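Local atomic coordinates of short-chain-enoyl-CoA hydratase (Clostridium acetobutylicum, PDB entry 5Z7R), a protein that catalyses the reversible hydration of crotonyl-CoA, and also accepts hexenoyl-CoA but not higher analogues, in the butanoate pathway. Residues A27-T32 with I68-E73; A51-G56 with N190-I195; R92-E97 with A213-M218; R151-G156 with I176-K181. All coordinates share one frame; numbering follows the deposited sequence.

Overall arrangement
All four contacts lie within one crotonase-family chain, but their chemistry changes with their place in the fold. Contact 2 is the buried one, an apolar meeting of central strand 51-56 with helix 188-201. Contact 1 is partly buried and polar: a carboxylate reaches the start of helix 30-45. Contacts 3 and 4 are also partly buried and adjoin neighbouring subunits. Contact 3 mixes a weak hydrogen bond from a side-chain amide, a water bridge and a leucine over a guanidinium; contact 4 is aliphatic packing between a helix end and a loop. Contact 2 touches contact 3 (V52 on L96) and contact 4 (I195 on K181). Contact 1 stands apart, its centre about 27 Å from the other centres.

Contact 1: A27-T32 with I68-E73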
loop_
_atom_site.group_PDB
_atom_site.type_symbol
_atom_site.label_atom_id
_atom_site.label_comp_id
_atom_site.label_asym_id
_atom_site.label_seq_id
_atom_site.Cartn_x
_atom_site.Cartn_y
_atom_site.Cartn_z
ATOM N N ALA A 27 12.172 -14.225 30.861
ATOM C CA ALA A 27 10.830 -13.834 30.386
ATOM C C ALA A 27 10.570 -12.336 30.487
ATOM O O ALA A 27 11.184 -11.613 31.304
ATOM C CB ALA A 27 9.727 -14.593 31.098
ATOM N N LEU A 28 9.670 -11.883 29.618
ATOM C CA LEU A 28 9.298 -10.477 29.539
ATOM C C LEU A 28 8.085 -10.187 30.395
ATOM O O LEU A 28 7.077 -10.886 30.321
ATOM C CB LEU A 28 8.956 -10.099 28.111
ATOM C CG LEU A 28 10.042 -10.380 27.094
ATOM C CD1 LEU A 28 9.474 -10.229 25.696
ATOM C CD2 LEU A 28 11.225 -9.450 27.328
ATOM N N ASN A 29 8.204 -9.157 31.217
ATOM C CA ASN A 29 7.069 -8.593 31.932
ATOM C C ASN A 29 7.150 -7.100 31.729
ATOM O O ASN A 29 8.109 -6.620 31.087
ATOM C CB ASN A 29 7.126 -8.963 33.410
ATOM C CG ASN A 29 8.450 -8.582 34.064
ATOM O OD1 ASN A 29 9.199 -7.722 33.572
ATOM N ND2 ASN A 29 8.745 -9.229 35.176
ATOM N N SER A 30 6.163 -6.369 32.259
ATOM C CA SER A 30 6.074 -4.910 32.048
ATOM C C SER A 30 7.352 -4.162 32.479
ATOM O O SER A 30 7.820 -3.269 31.744
ATOM C CB SER A 30 4.855 -4.328 32.763
ATOM O OG SER A 30 3.760 -5.225 32.714
ATOM N N ASP A 31 7.930 -4.531 33.635
ATOM C CA ASP A 31 9.144 -3.846 34.109
ATOM C C ASP A 31 10.269 -4.058 33.109
ATOM O O ASP A 31 11.073 -3.147 32.864
ATOM C CB ASP A 31 9.604 -4.324 35.499
ATOM C CG ASP A 31 8.611 -4.006 36.604
ATOM O OD1 ASP A 31 7.803 -3.069 36.448
ATOM O OD2 ASP A 31 8.640 -4.706 37.640
ATOM N N THR A 32 10.332 -5.265 32.540
ATOM C CA THR A 32 11.367 -5.602 31.560
ATOM C C THR A 32 11.187 -4.793 30.271
ATOM O O THR A 32 12.140 -4.161 29.775
ATOM C CB THR A 32 11.365 -7.104 31.244
ATOM O OG1 THR A 32 11.342 -7.856 32.458
ATOM C CG2 THR A 32 12.586 -7.502 30.478
ATOM N N ILE A 68 2.603 -14.602 32.310
ATOM C CA ILE A 68 1.175 -14.851 32.156
ATOM C C ILE A 68 0.345 -14.390 33.364
ATOM O O ILE A 68 -0.877 -14.278 33.261
ATOM C CB ILE A 68 0.931 -16.360 31.927
ATOM C CG1 ILE A 68 1.701 -16.835 30.683
ATOM C CG2 ILE A 68 -0.555 -16.681 31.812
ATOM C CD1 ILE A 68 1.480 -15.979 29.465
ATOM N N SER A 69 1.000 -14.132 34.497
ATOM C CA SER A 69 0.315 -13.610 35.684
ATOM C C SER A 69 -0.152 -12.201 35.457
ATOM O O SER A 69 -1.219 -11.827 35.953
ATOM C CB SER A 69 1.229 -13.591 36.904
ATOM O OG SER A 69 1.671 -14.881 37.175
ATOM N N GLU A 70 0.640 -11.412 34.730
ATOM C CA GLU A 70 0.251 -10.043 34.506
ATOM C C GLU A 70 -0.949 -10.023 33.585
ATOM O O GLU A 70 -1.739 -9.092 33.636
ATOM C CB GLU A 70 1.386 -9.219 33.933
ATOM C CG GLU A 70 2.585 -9.111 34.855
ATOM C CD GLU A 70 3.673 -8.214 34.287
ATOM O OE1 GLU A 70 3.722 -8.056 33.036
ATOM O OE2 GLU A 70 4.479 -7.671 35.093
ATOM N N MET A 71 -1.110 -11.081 32.789
ATOM C CA MET A 71 -2.093 -11.119 31.686
ATOM C C MET A 71 -3.439 -11.765 31.993
ATOM O O MET A 71 -4.461 -11.351 31.423
ATOM C CB MET A 71 -1.477 -11.841 30.471
ATOM C CG MET A 71 -0.591 -10.936 29.638
ATOM S SD MET A 71 0.130 -11.739 28.194
ATOM C CE MET A 71 1.545 -12.477 28.981
ATOM N N LYS A 72 -3.442 -12.768 32.871
ATOM C CA LYS A 72 -4.597 -13.639 33.075
ATOM C C LYS A 72 -5.951 -12.962 33.293
ATOM O O LYS A 72 -7.006 -13.538 32.940
ATOM C CB LYS A 72 -4.344 -14.563 34.263
ATOM C CG LYS A 72 -5.541 -15.427 34.645
ATOM C CD LYS A 72 -5.140 -16.480 35.663
ATOM C CE LYS A 72 -6.305 -16.831 36.567
ATOM N NZ LYS A 72 -6.515 -15.791 37.610
ATOM N N GLU A 73 -5.937 -11.787 33.925
ATOM C CA GLU A 73 -7.178 -11.130 34.330
ATOM C C GLU A 73 -7.445 -9.894 33.514
ATOM O O GLU A 73 -8.429 -9.192 33.765
ATOM C CB GLU A 73 -7.147 -10.768 35.821
ATOM C CG GLU A 73 -7.174 -11.974 36.759
ATOM C CD GLU A 73 -8.405 -12.854 36.609
ATOM O OE1 GLU A 73 -9.524 -12.328 36.463
ATOM O OE2 GLU A 73 -8.254 -14.087 36.664
#
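E70 reaches across to the first turn of helix 30-45 and meets S30 through a single oxygen. Two hydrogen bonds carry the polar part. S30 N donates to E70 OE1 at 3.1 Å with an N-H...O angle of 152°, using the syn lone pair of the carboxylate. S30 OG also donates to E70 OE1, at 2.8 Å, but approaches from above the carboxylate plane, 50° out of it. The glutamate can bridge the gap because its chain is extended beyond CG (chi2 -177°), which spans the 7.4 Å between the CA atoms of N29 and E70.

In van der Waals contact, N29 CB lies against the carboxylate of E70, 3.4 Å from OE2 and scarcely farther from OE1. The amide of N29 turns from the glutamate and serves its own helix: it is the N-cap residue, and T32 N donates to N29 OD1 at 2.9 Å.

The arrangement joins short helix 68-71 of the crotonase fold to the start of helix 30-45. The backbone of L28 bonds to G65 and D67, a second tie just before helix 68-71. That helix faces another subunit, where I68 packs on F249 of that neighbour.

With an amide and a hydroxyl both directed at OE1, and a helix N-terminus beside it, the carboxylate of E70 is probably stabilised as the anion. D31 OD2, 5.7 Å from E70 OE2, would partly oppose this.

Contact 2: A51-G56 with N190-I195; sequences AVILTG and NTAKEI
I53 projects from strand 51-56 toward A192 and K193 on helix 188-201, and its side chain makes the whole contact from the strand side. Its CB stands back, 4.9 Å from A192 CB. At the branch the two arms part: CG1 lies beside the backbone N (chi1 -57°), which leaves CG2 anti to that nitrogen. CG2 touches the helix directly, 4.0 Å from A192 CB. CG1 is less close, at 4.4 Å from the same methyl, and acts mainly as the link to the tip. Because chi2 is 177°, CD1 continues outward in an extended chain and touches two residues, 3.9 Å from A192 CB and equally 3.9 Å from K193 CG. Both arms of the isoleucine thus reach the alanine methyl from the same side.

The strand is an inner one of the mixed sheet of the crotonase fold, running parallel to its neighbours 14-19 and 100-104, and helix 188-201 lies against one face of that sheet. The CA atoms of I53 and A192 come within 7.0 Å, a spacing that the small alanine permits. Backbone bonds from I53 to A15 and V17 hold its strand in place, while V14, A103 and M189 pack around the same side chain.

K193 crosses the isoleucine at about a right angle and touches it through its aliphatic part alone. Bends at chi3 and chi4 then take its ammonium group to E11, with which NZ forms a salt bridge.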
loop_
_atom_site.group_PDB
_atom_site.type_symbol
_atom_site.label_atom_id
_atom_site.label_comp_id
_atom_site.label_asym_id
_atom_site.label_seq_id
_atom_site.Cartn_x
_atom_site.Cartn_y
_atom_site.Cartn_z
ATOM N N ALA A 51 26.487 -0.336 16.945
ATOM C CA ALA A 51 25.751 -1.557 16.743
ATOM C C ALA A 51 25.337 -2.132 18.080
ATOM O O ALA A 51 25.847 -1.735 19.130
ATOM C CB ALA A 51 26.557 -2.559 15.929
ATOM N N VAL A 52 24.371 -3.030 18.046
ATOM C CA VAL A 52 23.809 -3.587 19.252
ATOM C C VAL A 52 23.697 -5.088 19.101
ATOM O O VAL A 52 23.374 -5.579 18.019
ATOM C CB VAL A 52 22.398 -2.999 19.514
ATOM C CG1 VAL A 52 21.690 -3.719 20.645
ATOM C CG2 VAL A 52 22.490 -1.521 19.773
ATOM N N ILE A 53 23.955 -5.802 20.185
ATOM C CA ILE A 53 23.750 -7.204 20.254
ATOM C C ILE A 53 22.813 -7.427 21.398
ATOM O O ILE A 53 23.017 -6.950 22.495
ATOM C CB ILE A 53 25.049 -7.959 20.559
ATOM C CG1 ILE A 53 26.111 -7.636 19.504
ATOM C CG2 ILE A 53 24.811 -9.469 20.656
ATOM C CD1 ILE A 53 27.436 -8.304 19.802
ATOM N N LEU A 54 21.794 -8.203 21.134
ATOM C CA LEU A 54 20.825 -8.495 22.113
ATOM C C LEU A 54 20.986 -9.911 22.393
ATOM O O LEU A 54 20.963 -10.721 21.473
ATOM C CB LEU A 54 19.426 -8.291 21.546
ATOM C CG LEU A 54 18.268 -8.651 22.460
ATOM C CD1 LEU A 54 18.328 -7.833 23.747
ATOM C CD2 LEU A 54 16.947 -8.447 21.708
ATOM N N THR A 55 21.073 -10.253 23.656
ATOM C CA THR A 55 20.969 -11.657 24.007
ATOM C C THR A 55 20.323 -11.817 25.358
ATOM O O THR A 55 19.998 -10.840 26.013
ATOM C CB THR A 55 22.358 -12.320 24.018
ATOM O OG1 THR A 55 22.190 -13.740 24.025
ATOM C CG2 THR A 55 23.184 -11.823 25.245
ATOM N N GLY A 56 20.099 -13.068 25.717
ATOM C CA GLY A 56 19.663 -13.453 27.053
ATOM C C GLY A 56 20.841 -13.916 27.905
ATOM O O GLY A 56 21.982 -13.921 27.449
ATOM N N ASN A 190 31.039 -14.643 19.891
ATOM C CA ASN A 190 32.126 -14.299 18.968
ATOM C C ASN A 190 31.511 -14.080 17.618
ATOM O O ASN A 190 31.860 -13.098 16.946
ATOM C CB ASN A 190 33.238 -15.377 18.832
ATOM C CG ASN A 190 34.168 -15.438 20.031
ATOM O OD1 ASN A 190 34.378 -14.444 20.740
ATOM N ND2 ASN A 190 34.729 -16.625 20.272
ATOM N N THR A 191 30.609 -14.970 17.200
ATOM C CA THR A 191 30.019 -14.777 15.869
ATOM C C THR A 191 29.296 -13.403 15.777
ATOM O O THR A 191 29.613 -12.604 14.885
ATOM C CB THR A 191 29.093 -15.924 15.447
ATOM O OG1 THR A 191 29.795 -17.156 15.580
ATOM C CG2 THR A 191 28.673 -15.763 13.995
ATOM N N ALA A 192 28.373 -13.137 16.715
ATOM C CA ALA A 192 27.717 -11.823 16.847
ATOM C C ALA A 192 28.682 -10.651 16.813
ATOM O O ALA A 192 28.448 -9.670 16.083
ATOM C CB ALA A 192 26.932 -11.770 18.120
ATOM N N LYS A 193 29.774 -10.759 17.588
ATOM C CA LYS A 193 30.734 -9.672 17.734
ATOM C C LYS A 193 31.503 -9.474 16.481
ATOM O O LYS A 193 31.837 -8.341 16.149
ATOM C CB LYS A 193 31.701 -9.866 18.925
ATOM C CG LYS A 193 31.046 -9.701 20.295
ATOM C CD LYS A 193 32.005 -9.487 21.462
ATOM C CE LYS A 193 31.650 -10.381 22.659
ATOM N NZ LYS A 193 31.622 -9.660 23.962
ATOM N N GLU A 194 31.787 -10.551 15.753
ATOM C CA GLU A 194 32.485 -10.355 14.489
ATOM C C GLU A 194 31.540 -9.773 13.438
ATOM O O GLU A 194 31.939 -8.884 12.674
ATOM C CB GLU A 194 33.260 -11.608 14.030
ATOM C CG GLU A 194 32.462 -12.782 13.490
ATOM C CD GLU A 194 33.127 -14.151 13.732
ATOM O OE1 GLU A 194 32.875 -15.084 12.922
ATOM O OE2 GLU A 194 33.870 -14.315 14.743
ATOM N N ILE A 195 30.269 -10.181 13.442
ATOM C CA ILE A 195 29.285 -9.462 12.603
ATOM C C ILE A 195 29.214 -7.983 13.023
ATOM O O ILE A 195 29.403 -7.105 12.216
ATOM C CB ILE A 195 27.897 -10.119 12.624
ATOM C CG1 ILE A 195 27.972 -11.479 11.949
ATOM C CG2 ILE A 195 26.866 -9.225 11.917
ATOM C CD1 ILE A 195 26.853 -12.425 12.334
#

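Contact 3: R92-E97 with A213-M218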
loop_
_atom_site.group_PDB
_atom_site.type_symbol
_atom_site.label_atom_id
_atom_site.label_comp_id
_atom_site.label_asym_id
_atom_site.label_seq_id
_atom_site.Cartn_x
_atom_site.Cartn_y
_atom_site.Cartn_z
ATOM N N ARG A 92 10.320 0.156 18.245
ATOM C CA ARG A 92 11.375 1.150 18.451
ATOM C C ARG A 92 12.745 0.514 18.230
ATOM O O ARG A 92 13.658 1.144 17.664
ATOM C CB ARG A 92 11.305 1.724 19.863
ATOM C CG ARG A 92 12.237 2.918 20.103
ATOM C CD ARG A 92 12.005 3.437 21.509
ATOM N NE ARG A 92 12.818 4.599 21.883
ATOM C CZ ARG A 92 12.703 5.202 23.063
ATOM N NH1 ARG A 92 11.832 4.741 23.952
ATOM N NH2 ARG A 92 13.468 6.234 23.364
ATOM N N LEU A 93 12.863 -0.730 18.681
ATOM C CA LEU A 93 14.044 -1.532 18.451
ATOM C C LEU A 93 14.270 -1.788 16.944
ATOM O O LEU A 93 15.407 -1.641 16.427
ATOM C CB LEU A 93 13.917 -2.859 19.194
ATOM C CG LEU A 93 15.173 -3.723 19.225
ATOM C CD1 LEU A 93 16.238 -3.111 20.131
ATOM C CD2 LEU A 93 14.863 -5.114 19.731
ATOM N N GLU A 94 13.184 -2.126 16.243
ATOM C CA GLU A 94 13.255 -2.432 14.799
ATOM C C GLU A 94 13.736 -1.231 14.039
ATOM O O GLU A 94 14.554 -1.363 13.124
ATOM C CB GLU A 94 11.874 -2.875 14.310
ATOM C CG GLU A 94 11.750 -3.256 12.856
ATOM C CD GLU A 94 10.445 -3.911 12.635
ATOM O OE1 GLU A 94 10.454 -5.132 12.458
ATOM O OE2 GLU A 94 9.385 -3.235 12.761
ATOM N N LEU A 95 13.293 -0.038 14.450
ATOM C CA LEU A 95 13.622 1.195 13.709
ATOM C C LEU A 95 14.896 1.847 14.184
ATOM O O LEU A 95 15.431 2.753 13.505
ATOM C CB LEU A 95 12.468 2.214 13.841
ATOM C CG LEU A 95 11.207 1.828 13.074
ATOM C CD1 LEU A 95 10.003 2.669 13.482
ATOM C CD2 LEU A 95 11.479 1.952 11.565
ATOM N N LEU A 96 15.362 1.439 15.370
ATOM C CA LEU A 96 16.588 1.996 15.954
ATOM C C LEU A 96 17.649 2.204 14.899
ATOM O O LEU A 96 18.009 1.281 14.174
ATOM C CB LEU A 96 17.120 1.034 17.031
ATOM C CG LEU A 96 18.488 1.341 17.642
ATOM C CD1 LEU A 96 18.528 2.784 18.117
ATOM C CD2 LEU A 96 18.774 0.383 18.789
ATOM N N GLU A 97 18.196 3.399 14.834
ATOM C CA GLU A 97 19.141 3.727 13.784
ATOM C C GLU A 97 20.562 3.141 13.911
ATOM O O GLU A 97 21.424 3.476 13.149
ATOM C CB GLU A 97 19.179 5.249 13.612
ATOM C CG GLU A 97 17.808 5.827 13.247
ATOM C CD GLU A 97 17.874 6.918 12.184
ATOM O OE1 GLU A 97 17.306 6.712 11.059
ATOM O OE2 GLU A 97 18.493 7.975 12.499
ATOM N N ALA A 213 16.408 2.973 4.622
ATOM C CA ALA A 213 15.890 2.669 3.317
ATOM C C ALA A 213 15.306 1.250 3.251
ATOM O O ALA A 213 14.282 1.029 2.619
ATOM C CB ALA A 213 16.960 2.897 2.267
ATOM N N ILE A 214 15.911 0.294 3.929
ATOM C CA ILE A 214 15.410 -1.077 3.895
ATOM C C ILE A 214 14.105 -1.183 4.670
ATOM O O ILE A 214 13.177 -1.863 4.235
ATOM C CB ILE A 214 16.431 -2.076 4.455
ATOM C CG1 ILE A 214 17.655 -2.106 3.556
ATOM C CG2 ILE A 214 15.822 -3.465 4.565
ATOM C CD1 ILE A 214 18.876 -2.800 4.159
ATOM N N ASN A 215 14.017 -0.502 5.811
ATOM C CA ASN A 215 12.819 -0.553 6.632
ATOM C C ASN A 215 11.681 0.152 5.955
ATOM O O ASN A 215 10.580 -0.381 5.905
ATOM C CB ASN A 215 13.027 0.086 8.024
ATOM C CG ASN A 215 13.682 -0.874 9.016
ATOM O OD1 ASN A 215 13.478 -2.109 8.953
ATOM N ND2 ASN A 215 14.426 -0.314 9.975
ATOM N N ARG A 216 11.939 1.336 5.427
ATOM C CA ARG A 216 10.839 2.182 4.946
ATOM C C ARG A 216 10.430 1.811 3.507
ATOM O O ARG A 216 9.231 1.651 3.207
ATOM C CB ARG A 216 11.170 3.668 5.067
ATOM C CG ARG A 216 11.937 4.035 6.334
ATOM C CD ARG A 216 11.256 4.891 7.379
ATOM N NE ARG A 216 10.226 4.298 8.199
ATOM C CZ ARG A 216 9.916 4.627 9.458
ATOM N NH1 ARG A 216 8.877 4.047 10.017
ATOM N NH2 ARG A 216 10.635 5.445 10.190
ATOM N N GLY A 217 11.420 1.628 2.650
ATOM C CA GLY A 217 11.207 1.106 1.321
ATOM C C GLY A 217 10.467 -0.214 1.270
ATOM O O GLY A 217 9.682 -0.453 0.363
ATOM N N MET A 218 10.643 -1.058 2.269
ATOM C CA MET A 218 9.993 -2.358 2.261
ATOM C C MET A 218 8.451 -2.293 2.476
ATOM O O MET A 218 7.709 -3.314 2.307
ATOM C CB MET A 218 10.657 -3.196 3.321
ATOM C CG MET A 218 10.478 -4.663 3.127
ATOM S SD MET A 218 11.360 -5.352 1.704
ATOM C CE MET A 218 10.873 -7.033 2.079
HETATM O O HOH W 1 14.915 2.385 10.339
#
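Two torsion patterns bring N215 and R216 up to E94 and L95. In N215, CG lies anti to the carbonyl carbon (chi1 -83°), and the amide points at the closing turn of helix 76-95. R216 is bent instead, at chi2 (-113°) and again at chi3, and its guanidinium folds back to meet the leucine.

The hydrogen bond from the amide is long: N215 ND2 donates to E94 O at 3.3 Å with an N-H...O angle of 138°, which makes it weak. The same ND2 donates to a water at 2.8 Å, and that water gives a hydrogen to L95 O at 3.2 Å. One amide nitrogen thus serves two successive carbonyls.

L95 crosses R216 at about a right angle and sets CD2 over one face of the guanidinium, 3.7 Å from R216 CZ and offset toward the rim. CD1 of L95 reaches one nitrogen, 3.9 Å from R216 NH1.

The carboxylate of E94 bridges to R148 and R91, about 10 Å, side chain to side chain, from E114, the probable nucleophile. N215 OD1 accepts from K159 of a neighbouring subunit. The contact packs the C-terminal end of helix 76-95 of the crotonase fold against helix 204-217 at a subunit interface.

Donating through ND2 and accepting through OD1, the amide of N215 has its flip defined. The water and the lysine probably fix it more firmly than the weak bond to E94 O could alone.

Contact 4: R151-G156 with I176-K181; sequences RLVGMG and IGLVNK
V153, in the last turn of helix 145-153, fits against I176 and L178 in the loop that follows helix 170-175. Its conformation selects the branch that does the touching: CG1 lies beside the backbone N, anti to the carbonyl carbon (chi1 -50°), and meets both loop residues. I176 takes the less roomy rotamer, with CG1 between its own nitrogen and carbonyl carbon (chi1 73°). This turns the ethyl arm to the valine, with I176 CG1 3.7 Å from V153 CG1 and I176 CD1 3.9 Å from the same methyl. The two side chains cross obliquely, and V153 CB and CG1 both lie along the ethyl arm. The backbone takes part as well, I176 O lying 3.7 Å from V153 CB.

In the crotonase fold, this packing joins the end of one helix to the connection leading into strand 182-183, beside strand 121-125 and helix 111-117. Glycines sit at both bends: G154, after the valine, and G177, after the isoleucine, each have positive phi, and the backbone angles of G154 would bring a side chain into collision with the preceding carbonyl oxygen.

L178 reaches the valine from another direction. L178 CB lies 3.9 Å from V153 CG1; CG anti to the backbone N (chi1 -173°) then lets CD1 come to 4.0 Å from the same methyl, while the side chain also packs on M117 and F130. L152, the residue before the valine, points toward the loop and also packs on R122 and M117, and on M155 of a neighbouring subunit.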
loop_
_atom_site.group_PDB
_atom_site.type_symbol
_atom_site.label_atom_id
_atom_site.label_comp_id
_atom_site.label_asym_id
_atom_site.label_seq_id
_atom_site.Cartn_x
_atom_site.Cartn_y
_atom_site.Cartn_z
ATOM N N ARG A 151 6.283 -12.322 7.481
ATOM C CA ARG A 151 7.199 -11.484 6.699
ATOM C C ARG A 151 8.584 -12.080 6.605
ATOM O O ARG A 151 9.257 -11.862 5.623
ATOM C CB ARG A 151 7.331 -10.062 7.264
ATOM C CG ARG A 151 6.200 -9.128 6.884
ATOM C CD ARG A 151 6.174 -7.863 7.739
ATOM N NE ARG A 151 5.183 -6.900 7.219
ATOM C CZ ARG A 151 3.862 -6.940 7.423
ATOM N NH1 ARG A 151 3.125 -5.976 6.930
ATOM N NH2 ARG A 151 3.277 -7.889 8.173
ATOM N N LEU A 152 9.020 -12.796 7.641
ATOM C CA LEU A 152 10.379 -13.320 7.672
ATOM C C LEU A 152 10.443 -14.736 7.073
ATOM O O LEU A 152 11.390 -15.060 6.367
ATOM C CB LEU A 152 10.947 -13.272 9.110
ATOM C CG LEU A 152 11.933 -12.193 9.616
ATOM C CD1 LEU A 152 12.175 -10.943 8.748
ATOM C CD2 LEU A 152 11.526 -11.799 11.039
ATOM N N VAL A 153 9.469 -15.589 7.341
ATOM C CA VAL A 153 9.596 -16.982 6.909
ATOM C C VAL A 153 8.539 -17.396 5.877
ATOM O O VAL A 153 8.436 -18.575 5.517
ATOM C CB VAL A 153 9.532 -17.942 8.125
ATOM C CG1 VAL A 153 10.499 -17.513 9.239
ATOM C CG2 VAL A 153 8.103 -18.098 8.652
ATOM N N GLY A 154 7.717 -16.455 5.434
ATOM C CA GLY A 154 6.664 -16.758 4.467
ATOM C C GLY A 154 5.401 -17.172 5.168
ATOM O O GLY A 154 5.415 -17.577 6.318
ATOM N N MET A 155 4.282 -17.073 4.476
ATOM C CA MET A 155 3.010 -17.424 5.055
ATOM C C MET A 155 2.818 -18.894 5.413
ATOM O O MET A 155 2.269 -19.211 6.469
ATOM C CB MET A 155 1.902 -16.960 4.145
ATOM C CG MET A 155 1.794 -15.459 4.163
ATOM S SD MET A 155 0.136 -14.963 4.628
ATOM C CE MET A 155 -0.872 -15.842 3.417
ATOM N N GLY A 156 3.255 -19.791 4.549
ATOM C CA GLY A 156 3.088 -21.211 4.837
ATOM C C GLY A 156 3.580 -21.575 6.210
ATOM O O GLY A 156 2.879 -22.232 6.963
ATOM N N ILE A 176 14.226 -22.175 7.279
ATOM C CA ILE A 176 13.159 -21.289 6.809
ATOM C C ILE A 176 13.525 -19.821 6.797
ATOM O O ILE A 176 12.672 -18.979 6.511
ATOM C CB ILE A 176 11.864 -21.508 7.589
ATOM C CG1 ILE A 176 11.959 -20.936 9.012
ATOM C CG2 ILE A 176 11.569 -22.995 7.604
ATOM C CD1 ILE A 176 10.811 -21.387 9.904
ATOM N N GLY A 177 14.793 -19.510 7.078
ATOM C CA GLY A 177 15.274 -18.132 7.092
ATOM C C GLY A 177 14.955 -17.337 8.364
ATOM O O GLY A 177 15.277 -16.169 8.438
ATOM N N LEU A 178 14.329 -17.942 9.365
ATOM C CA LEU A 178 14.079 -17.234 10.623
ATOM C C LEU A 178 15.379 -16.685 11.173
ATOM O O LEU A 178 15.446 -15.525 11.646
ATOM C CB LEU A 178 13.436 -18.168 11.647
ATOM C CG LEU A 178 12.992 -17.497 12.936
ATOM C CD1 LEU A 178 12.185 -16.239 12.668
ATOM C CD2 LEU A 178 12.162 -18.460 13.778
ATOM N N VAL A 179 16.428 -17.532 11.103
ATOM C CA VAL A 179 17.796 -17.092 11.396
ATOM C C VAL A 179 18.700 -17.173 10.180
ATOM O O VAL A 179 18.422 -17.951 9.275
ATOM C CB VAL A 179 18.431 -17.907 12.530
ATOM C CG1 VAL A 179 17.659 -17.637 13.815
ATOM C CG2 VAL A 179 18.466 -19.409 12.204
ATOM N N ASN A 180 19.757 -16.344 10.206
ATOM C CA ASN A 180 20.826 -16.295 9.232
ATOM C C ASN A 180 21.983 -17.283 9.471
ATOM O O ASN A 180 22.723 -17.585 8.559
ATOM C CB ASN A 180 21.421 -14.899 9.212
ATOM C CG ASN A 180 20.450 -13.849 8.741
ATOM O OD1 ASN A 180 19.372 -14.153 8.211
ATOM N ND2 ASN A 180 20.835 -12.591 8.916
ATOM N N LYS A 181 22.172 -17.741 10.705
ATOM C CA LYS A 181 23.242 -18.691 11.035
ATOM C C LYS A 181 22.957 -19.481 12.284
ATOM O O LYS A 181 22.285 -19.024 13.214
ATOM C CB LYS A 181 24.540 -17.975 11.307
ATOM C CG LYS A 181 25.198 -17.277 10.146
ATOM C CD LYS A 181 26.676 -17.101 10.485
ATOM C CE LYS A 181 27.398 -16.235 9.466
ATOM N NZ LYS A 181 27.119 -14.791 9.702
#